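Local structure of SPbeta prophage-derived uncharacterized protein YorR (2AXP) at residues S15-K20 with W151-I156; L68-K73 with E130-V135; V107-L112 with D124-L129. The protein is experimentally uncharacterised but may act as a thymidylate kinase, passing a phosphate from a nucleoside triphosphate to dTMP. One frame throughout, in Å; residues are numbered along the deposited sequence.

The chain starts with strand 3-7 and helix 14-25, which takes part in contact 1. This contact closes by far the widest loop, because its partner, the start of helix 153-166, comes near the C terminus. Within that loop contact 2 joins the end of helix 64-70 to helix 124-137. Contact 3 lies within the loop of contact 2 and pairs helix 105-115 with the first turns of the same helix 124-137, so the three closures nest and none cross. Contacts 2 and 3 touch where K73 nears D124 and S127. Contact 1 stands apart, on the opposite side of the chain's centre from contact 2. Together they tie helices that flank a five-stranded parallel sheet.

Contact 1. Residues S15-K20 with W151-I156; sequences STVAAK and WSSDEI
With CG set opposite its carbonyl carbon (chi1 -72°) and the rest of the chain extended, K20 carries its ammonium group across to the first turn of helix 153-166, where S153, its OG anti to the backbone N (chi1 175°), turns its hydroxyl back toward helix 14-25. There the lysine meets D154, with NZ 2.6 Å from D154 OD2, in a salt bridge that is also a hydrogen bond. K20 runs roughly perpendicular to D154, and NZ approaches from above the carboxylate plane, 63° out of it.

Helix 14-25, which follows strand 3-7 and a loop resembling a P-loop, packs here against the C-terminal helix 153-166. Beside the ion pair the small serine lets the backbones draw close: CA of V17 and CA of S153 are 5.6 Å apart. S153 OG lies against two methyls, 3.0 Å from T16 CG2 and 3.5 Å from V17 CG2. Farther in, V17 CG1 faces I156 CG2 at 4.4 Å, and both residues rest on L101 of strand 96-102, as suits branched aliphatics between helix and sheet. S152 and E155 form a capping box at the helix start, although the position of S152 OG is uncertain.

K20 NZ also nears the N-H of D154, and the N-terminal turn of a helix probably disfavours a lysine; the carboxylate of D154 probably compensates, besides suiting the helix dipole.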
# COMPACT_ATOMS: atom_id res chain seq x y z
N SER A 15 7.51 4.96 13.56
CA SER A 15 8.35 3.93 14.11
C SER A 15 9.61 4.50 14.75
O SER A 15 10.19 3.88 15.64
CB SER A 15 8.75 2.93 13.04
OG SER A 15 9.66 3.54 12.14
N THR A 16 10.05 5.66 14.30
CA THR A 16 11.26 6.23 14.89
C THR A 16 10.90 6.92 16.19
O THR A 16 11.64 6.83 17.17
CB THR A 16 11.96 7.23 13.92
OG1 THR A 16 12.57 6.50 12.85
CG2 THR A 16 13.05 8.01 14.65
N VAL A 17 9.77 7.61 16.21
CA VAL A 17 9.34 8.29 17.42
C VAL A 17 9.04 7.27 18.50
O VAL A 17 9.22 7.53 19.70
CB VAL A 17 8.11 9.11 17.15
CG1 VAL A 17 7.49 9.57 18.46
CG2 VAL A 17 8.48 10.30 16.30
N ALA A 18 8.59 6.10 18.08
CA ALA A 18 8.27 5.03 19.02
C ALA A 18 9.55 4.49 19.65
O ALA A 18 9.62 4.28 20.87
CB ALA A 18 7.51 3.91 18.30
N ALA A 19 10.56 4.27 18.82
CA ALA A 19 11.85 3.75 19.29
C ALA A 19 12.42 4.62 20.42
O ALA A 19 12.85 4.12 21.45
CB ALA A 19 12.83 3.69 18.13
N LYS A 20 12.40 5.93 20.20
CA LYS A 20 12.92 6.88 21.16
C LYS A 20 12.11 6.87 22.44
O LYS A 20 12.66 6.76 23.54
CB LYS A 20 12.93 8.29 20.56
CG LYS A 20 14.00 8.46 19.51
CD LYS A 20 13.90 9.82 18.83
CE LYS A 20 15.03 10.03 17.82
NZ LYS A 20 15.01 11.44 17.38
N TRP A 151 8.46 19.71 12.98
CA TRP A 151 9.26 19.30 14.13
C TRP A 151 9.94 17.98 13.84
O TRP A 151 9.39 17.13 13.15
CB TRP A 151 8.38 19.15 15.38
CG TRP A 151 7.44 20.28 15.58
CD1 TRP A 151 6.14 20.36 15.15
CD2 TRP A 151 7.72 21.52 16.24
NE1 TRP A 151 5.60 21.58 15.49
CE2 TRP A 151 6.56 22.31 16.17
CE3 TRP A 151 8.86 22.04 16.88
CZ2 TRP A 151 6.48 23.60 16.71
CZ3 TRP A 151 8.80 23.32 17.42
CH2 TRP A 151 7.61 24.09 17.33
N SER A 152 11.15 17.81 14.37
CA SER A 152 11.89 16.59 14.15
C SER A 152 11.38 15.47 15.04
O SER A 152 10.66 15.70 16.01
CB SER A 152 13.36 16.80 14.45
OG SER A 152 13.54 17.07 15.83
N SER A 153 11.79 14.26 14.70
CA SER A 153 11.41 13.08 15.43
C SER A 153 11.85 13.24 16.89
O SER A 153 11.18 12.78 17.83
CB SER A 153 12.09 11.88 14.78
OG SER A 153 11.87 10.69 15.50
N ASP A 154 12.97 13.92 17.07
CA ASP A 154 13.54 14.13 18.39
C ASP A 154 12.78 15.12 19.25
O ASP A 154 12.50 14.87 20.43
CB ASP A 154 14.99 14.56 18.25
CG ASP A 154 15.91 13.77 19.13
OD1 ASP A 154 15.76 13.89 20.38
OD2 ASP A 154 16.75 13.02 18.58
N GLU A 155 12.45 16.27 18.66
CA GLU A 155 11.71 17.30 19.39
C GLU A 155 10.34 16.76 19.78
O GLU A 155 9.82 17.09 20.84
CB GLU A 155 11.54 18.54 18.52
CG GLU A 155 12.80 19.01 17.84
CD GLU A 155 12.56 20.23 16.96
OE1 GLU A 155 12.33 21.33 17.53
OE2 GLU A 155 12.58 20.09 15.72
N ILE A 156 9.75 15.93 18.91
CA ILE A 156 8.44 15.35 19.15
C ILE A 156 8.52 14.37 20.32
O ILE A 156 7.74 14.48 21.26
CB ILE A 156 7.89 14.60 17.90
CG1 ILE A 156 7.64 15.60 16.77
CG2 ILE A 156 6.58 13.89 18.26
CD1 ILE A 156 7.19 14.97 15.45

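Contact 2. Residues L68-K73 with E130-V135; sequences LVYAKK and ELYREV
The hydroxyl of Y132 is held by two other hydroxyls: S66 OG, one turn before Y70 in helix 64-70, is its stronger partner, and Y70 OH, 3.0 Å from Y132 OH, adds a weak bond. The contact belongs to a parallel alpha/beta fold of the P-loop kinase type, and it joins the helix that follows strand 58-61 to helix 124-137, which precedes strand 143-147. Tyrosine suits position 132, since its ring offers a face to V69 while its hydroxyl reaches polar partners; the ring of Y70 receives the edge of Y132. The two form an offset edge-to-face pair: the edge of Y132 is directed at the face of Y70, the centroids lie 6.0 Å apart and the planes make an angle of 81°. Y70 OH, in turn, lies at the edge of the Y132 ring, in its plane.

V69 is the wedge between the helices. Its CG1 is anti to the backbone N (chi1 158°), which leaves CG2 beside that N and over the face of Y132, 4.2 Å from the ring centroid and only 9° off the ring normal, a CH-pi contact. The same methyl meets V135 CG2 at 3.4 Å, while V69 CG1 takes L131 CD2 at 4.0 Å. A beta-branched residue thus serves three neighbours from one short side chain. Alongside, L68 CD2 packs on V135 CG1 at 3.6 Å.

Farther along the segment the second subunit comes in, its K75 NZ donating a hydrogen bond to A71 O. K72 sends its bent chain away from helix 124-137, and its touch is made low on the side chain, where K72 CB lies 4.2 Å from L131 CD2.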
# COMPACT_ATOMS: atom_id res chain seq x y z
N LEU A 68 -10.15 2.44 12.05
CA LEU A 68 -11.30 3.24 11.65
C LEU A 68 -10.98 4.08 10.42
O LEU A 68 -11.75 4.96 10.05
CB LEU A 68 -11.69 4.15 12.80
CG LEU A 68 -13.17 4.50 12.84
CD1 LEU A 68 -13.99 3.22 12.98
CD2 LEU A 68 -13.43 5.44 14.01
N VAL A 69 -9.83 3.83 9.80
CA VAL A 69 -9.39 4.56 8.62
C VAL A 69 -9.07 3.59 7.50
O VAL A 69 -9.68 3.64 6.44
CB VAL A 69 -8.14 5.42 8.94
CG1 VAL A 69 -7.38 5.74 7.67
CG2 VAL A 69 -8.55 6.70 9.62
N TYR A 70 -8.12 2.71 7.73
CA TYR A 70 -7.75 1.76 6.71
C TYR A 70 -8.89 0.81 6.36
O TYR A 70 -8.81 0.08 5.37
CB TYR A 70 -6.52 0.97 7.15
CG TYR A 70 -5.28 1.83 7.26
CD1 TYR A 70 -4.81 2.55 6.15
CD2 TYR A 70 -4.60 1.96 8.47
CE1 TYR A 70 -3.69 3.39 6.26
CE2 TYR A 70 -3.49 2.79 8.59
CZ TYR A 70 -3.04 3.51 7.48
OH TYR A 70 -1.96 4.36 7.61
N ALA A 71 -9.96 0.81 7.15
CA ALA A 71 -11.09 -0.08 6.88
C ALA A 71 -11.89 0.41 5.67
O ALA A 71 -12.46 -0.38 4.93
CB ALA A 71 -12.00 -0.18 8.10
N LYS A 72 -11.92 1.73 5.50
CA LYS A 72 -12.64 2.36 4.40
C LYS A 72 -11.77 2.32 3.16
O LYS A 72 -11.90 3.18 2.29
CB LYS A 72 -12.95 3.83 4.74
CG LYS A 72 -13.58 4.07 6.11
CD LYS A 72 -14.95 3.42 6.23
CE LYS A 72 -15.62 3.81 7.54
NZ LYS A 72 -17.02 3.29 7.63
N LYS A 73 -10.88 1.35 3.06
CA LYS A 73 -10.00 1.27 1.90
C LYS A 73 -9.78 -0.13 1.39
O LYS A 73 -9.66 -0.35 0.19
CB LYS A 73 -8.65 1.93 2.21
CG LYS A 73 -8.72 3.44 2.36
CD LYS A 73 -9.24 4.10 1.08
CE LYS A 73 -9.43 5.60 1.23
NZ LYS A 73 -9.94 6.21 -0.03
N GLU A 130 -7.26 13.26 4.91
CA GLU A 130 -8.54 13.89 5.16
C GLU A 130 -9.37 12.99 6.06
O GLU A 130 -10.14 13.45 6.91
CB GLU A 130 -9.25 14.17 3.84
CG GLU A 130 -10.49 15.04 3.97
CD GLU A 130 -11.74 14.30 3.53
OE1 GLU A 130 -11.84 13.96 2.33
OE2 GLU A 130 -12.62 14.06 4.39
N LEU A 131 -9.18 11.69 5.90
CA LEU A 131 -9.90 10.67 6.67
C LEU A 131 -9.41 10.62 8.13
O LEU A 131 -10.22 10.54 9.05
CB LEU A 131 -9.70 9.31 6.02
CG LEU A 131 -10.81 8.28 6.16
CD1 LEU A 131 -12.12 8.85 5.64
CD2 LEU A 131 -10.41 7.05 5.38
N TYR A 132 -8.09 10.65 8.31
CA TYR A 132 -7.48 10.62 9.64
C TYR A 132 -7.96 11.76 10.51
O TYR A 132 -8.40 11.55 11.63
CB TYR A 132 -5.96 10.69 9.56
CG TYR A 132 -5.27 9.36 9.66
CD1 TYR A 132 -4.77 8.73 8.53
CD2 TYR A 132 -5.13 8.71 10.88
CE1 TYR A 132 -4.16 7.49 8.60
CE2 TYR A 132 -4.52 7.46 10.96
CZ TYR A 132 -4.04 6.86 9.81
OH TYR A 132 -3.47 5.62 9.86
N ARG A 133 -7.84 12.98 9.99
CA ARG A 133 -8.26 14.12 10.78
C ARG A 133 -9.76 14.08 11.00
O ARG A 133 -10.29 14.81 11.84
CB ARG A 133 -7.82 15.44 10.13
CG ARG A 133 -8.37 15.71 8.74
CD ARG A 133 -8.28 17.21 8.41
NE ARG A 133 -8.55 17.45 7.00
CZ ARG A 133 -7.70 17.14 6.02
NH1 ARG A 133 -8.02 17.38 4.76
NH2 ARG A 133 -6.52 16.60 6.32
N GLU A 134 -10.44 13.23 10.25
CA GLU A 134 -11.89 13.09 10.39
C GLU A 134 -12.15 12.21 11.61
O GLU A 134 -12.99 12.50 12.46
CB GLU A 134 -12.50 12.44 9.14
CG GLU A 134 -13.89 12.94 8.80
CD GLU A 134 -13.87 14.31 8.12
OE1 GLU A 134 -13.77 14.36 6.87
OE2 GLU A 134 -13.93 15.34 8.85
N VAL A 135 -11.39 11.12 11.69
CA VAL A 135 -11.51 10.18 12.79
C VAL A 135 -11.06 10.82 14.10
O VAL A 135 -11.75 10.72 15.11
CB VAL A 135 -10.65 8.92 12.54
CG1 VAL A 135 -10.81 7.94 13.69
CG2 VAL A 135 -11.07 8.28 11.24

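Contact 3. Residues V107-L112 with D124-L129; sequences VIKKRL and DIDSIL
Helices 107-112 and 124-129 pass with their axes 10.7 Å apart and their N-to-C directions at 126°, and the backbones draw nearest at K109 and I125, whose CA atoms are 7.6 Å from each other. I125 fills the middle of the interface, among I108, K109 and L112. Its CG2 lies 3.5 Å from I108 CG2, the two isoleucines lying alongside and pointing opposite ways. I125 CD1 lies against the methylenes of K109, 3.7 Å from K109 CE, and L112 CD1 touches I125 CG1 more loosely, at 4.2 Å. One turn along, the ends of I108 and L129 meet head on, with 3.6 Å between I108 CD1 and L129 CD1. Branched aliphatics suit this buried side, where several short methyl contacts are needed.

In the parallel alpha/beta fold, helix 105-115 follows strand 96-102 and helix 124-137 leads toward strand 143-147. The short connection between the helices corresponds in position to the lid of nucleoside monophosphate kinases, and may play that part here.

At the margin of the apolar patch K109 uses its length twice over. A chi1 of -69° puts CG beside the backbone N, and the straight chain beyond runs its methylenes across I125 before NZ arrives at D126. K109 NZ is 2.9 Å from D126 OD2, which it meets on the syn side, 28° out of the carboxylate plane; a weak second bond to D126 OD1 completes the grip of a salt bridge on both oxygens. G122 O gives the ammonium group a further, weak acceptor. D126 and L129 also rest on P105, near the start of the first helix.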
# COMPACT_ATOMS: atom_id res chain seq x y z
N VAL A 107 4.31 16.95 1.15
CA VAL A 107 5.48 16.39 1.81
C VAL A 107 5.45 14.87 1.83
O VAL A 107 6.48 14.22 1.58
CB VAL A 107 5.62 16.89 3.27
CG1 VAL A 107 6.85 16.25 3.93
CG2 VAL A 107 5.73 18.39 3.29
N ILE A 108 4.30 14.28 2.13
CA ILE A 108 4.23 12.82 2.19
C ILE A 108 4.51 12.16 0.84
O ILE A 108 5.22 11.15 0.78
CB ILE A 108 2.86 12.31 2.75
CG1 ILE A 108 2.83 12.52 4.28
CG2 ILE A 108 2.67 10.83 2.40
CD1 ILE A 108 1.53 12.16 4.98
N LYS A 109 3.94 12.71 -0.23
CA LYS A 109 4.19 12.13 -1.56
C LYS A 109 5.68 12.25 -1.87
O LYS A 109 6.30 11.32 -2.40
CB LYS A 109 3.34 12.85 -2.63
CG LYS A 109 1.84 12.57 -2.50
CD LYS A 109 0.97 13.66 -3.14
CE LYS A 109 -0.49 13.50 -2.74
NZ LYS A 109 -1.39 14.63 -3.15
N LYS A 110 6.27 13.39 -1.50
CA LYS A 110 7.69 13.60 -1.73
C LYS A 110 8.48 12.50 -1.00
O LYS A 110 9.37 11.87 -1.59
CB LYS A 110 8.08 15.02 -1.26
CG LYS A 110 9.59 15.29 -1.13
CD LYS A 110 10.22 14.86 0.25
CE LYS A 110 9.85 15.79 1.44
NZ LYS A 110 9.85 17.28 1.21
N ARG A 111 8.14 12.22 0.26
CA ARG A 111 8.87 11.17 1.02
C ARG A 111 8.62 9.80 0.42
O ARG A 111 9.49 8.93 0.45
CB ARG A 111 8.45 11.18 2.50
CG ARG A 111 8.76 12.48 3.20
CD ARG A 111 8.39 12.47 4.67
NE ARG A 111 8.69 13.76 5.28
CZ ARG A 111 8.29 14.15 6.48
NH1 ARG A 111 7.56 13.34 7.26
NH2 ARG A 111 8.61 15.36 6.92
N LEU A 112 7.42 9.61 -0.11
CA LEU A 112 7.04 8.36 -0.74
C LEU A 112 7.88 8.19 -2.00
O LEU A 112 8.45 7.12 -2.24
CB LEU A 112 5.54 8.37 -1.09
CG LEU A 112 4.58 8.03 0.05
CD1 LEU A 112 3.17 8.43 -0.29
CD2 LEU A 112 4.67 6.54 0.33
N ASP A 124 -4.70 9.61 -3.28
CA ASP A 124 -5.26 8.75 -2.26
C ASP A 124 -4.73 9.17 -0.89
O ASP A 124 -5.39 8.99 0.14
CB ASP A 124 -4.88 7.30 -2.51
CG ASP A 124 -5.35 6.40 -1.40
OD1 ASP A 124 -6.58 6.17 -1.31
OD2 ASP A 124 -4.49 5.94 -0.62
N ILE A 125 -3.53 9.74 -0.89
CA ILE A 125 -2.92 10.20 0.34
C ILE A 125 -3.81 11.30 0.89
O ILE A 125 -4.14 11.32 2.08
CB ILE A 125 -1.49 10.76 0.08
CG1 ILE A 125 -0.73 9.83 -0.86
CG2 ILE A 125 -0.73 10.91 1.39
CD1 ILE A 125 -1.17 9.91 -2.33
N ASP A 126 -4.23 12.21 0.02
CA ASP A 126 -5.09 13.31 0.42
C ASP A 126 -6.28 12.78 1.17
O ASP A 126 -6.66 13.31 2.22
CB ASP A 126 -5.56 14.08 -0.81
CG ASP A 126 -4.41 14.68 -1.60
OD1 ASP A 126 -3.67 15.50 -1.03
OD2 ASP A 126 -4.24 14.32 -2.80
N SER A 127 -6.88 11.72 0.63
CA SER A 127 -8.03 11.10 1.26
C SER A 127 -7.66 10.50 2.62
O SER A 127 -8.35 10.70 3.62
CB SER A 127 -8.60 10.00 0.35
OG SER A 127 -9.68 9.35 0.99
N ILE A 128 -6.55 9.76 2.66
CA ILE A 128 -6.10 9.15 3.90
C ILE A 128 -5.95 10.23 4.95
O ILE A 128 -6.45 10.09 6.07
CB ILE A 128 -4.74 8.41 3.71
CG1 ILE A 128 -4.98 7.08 2.98
CG2 ILE A 128 -4.07 8.17 5.06
CD1 ILE A 128 -3.74 6.21 2.83
N LEU A 129 -5.28 11.32 4.60
CA LEU A 129 -5.09 12.42 5.54
C LEU A 129 -6.40 13.06 5.90
O LEU A 129 -6.65 13.38 7.06
CB LEU A 129 -4.15 13.48 4.96
CG LEU A 129 -2.68 13.41 5.37
CD1 LEU A 129 -2.10 12.06 4.98
CD2 LEU A 129 -1.92 14.54 4.70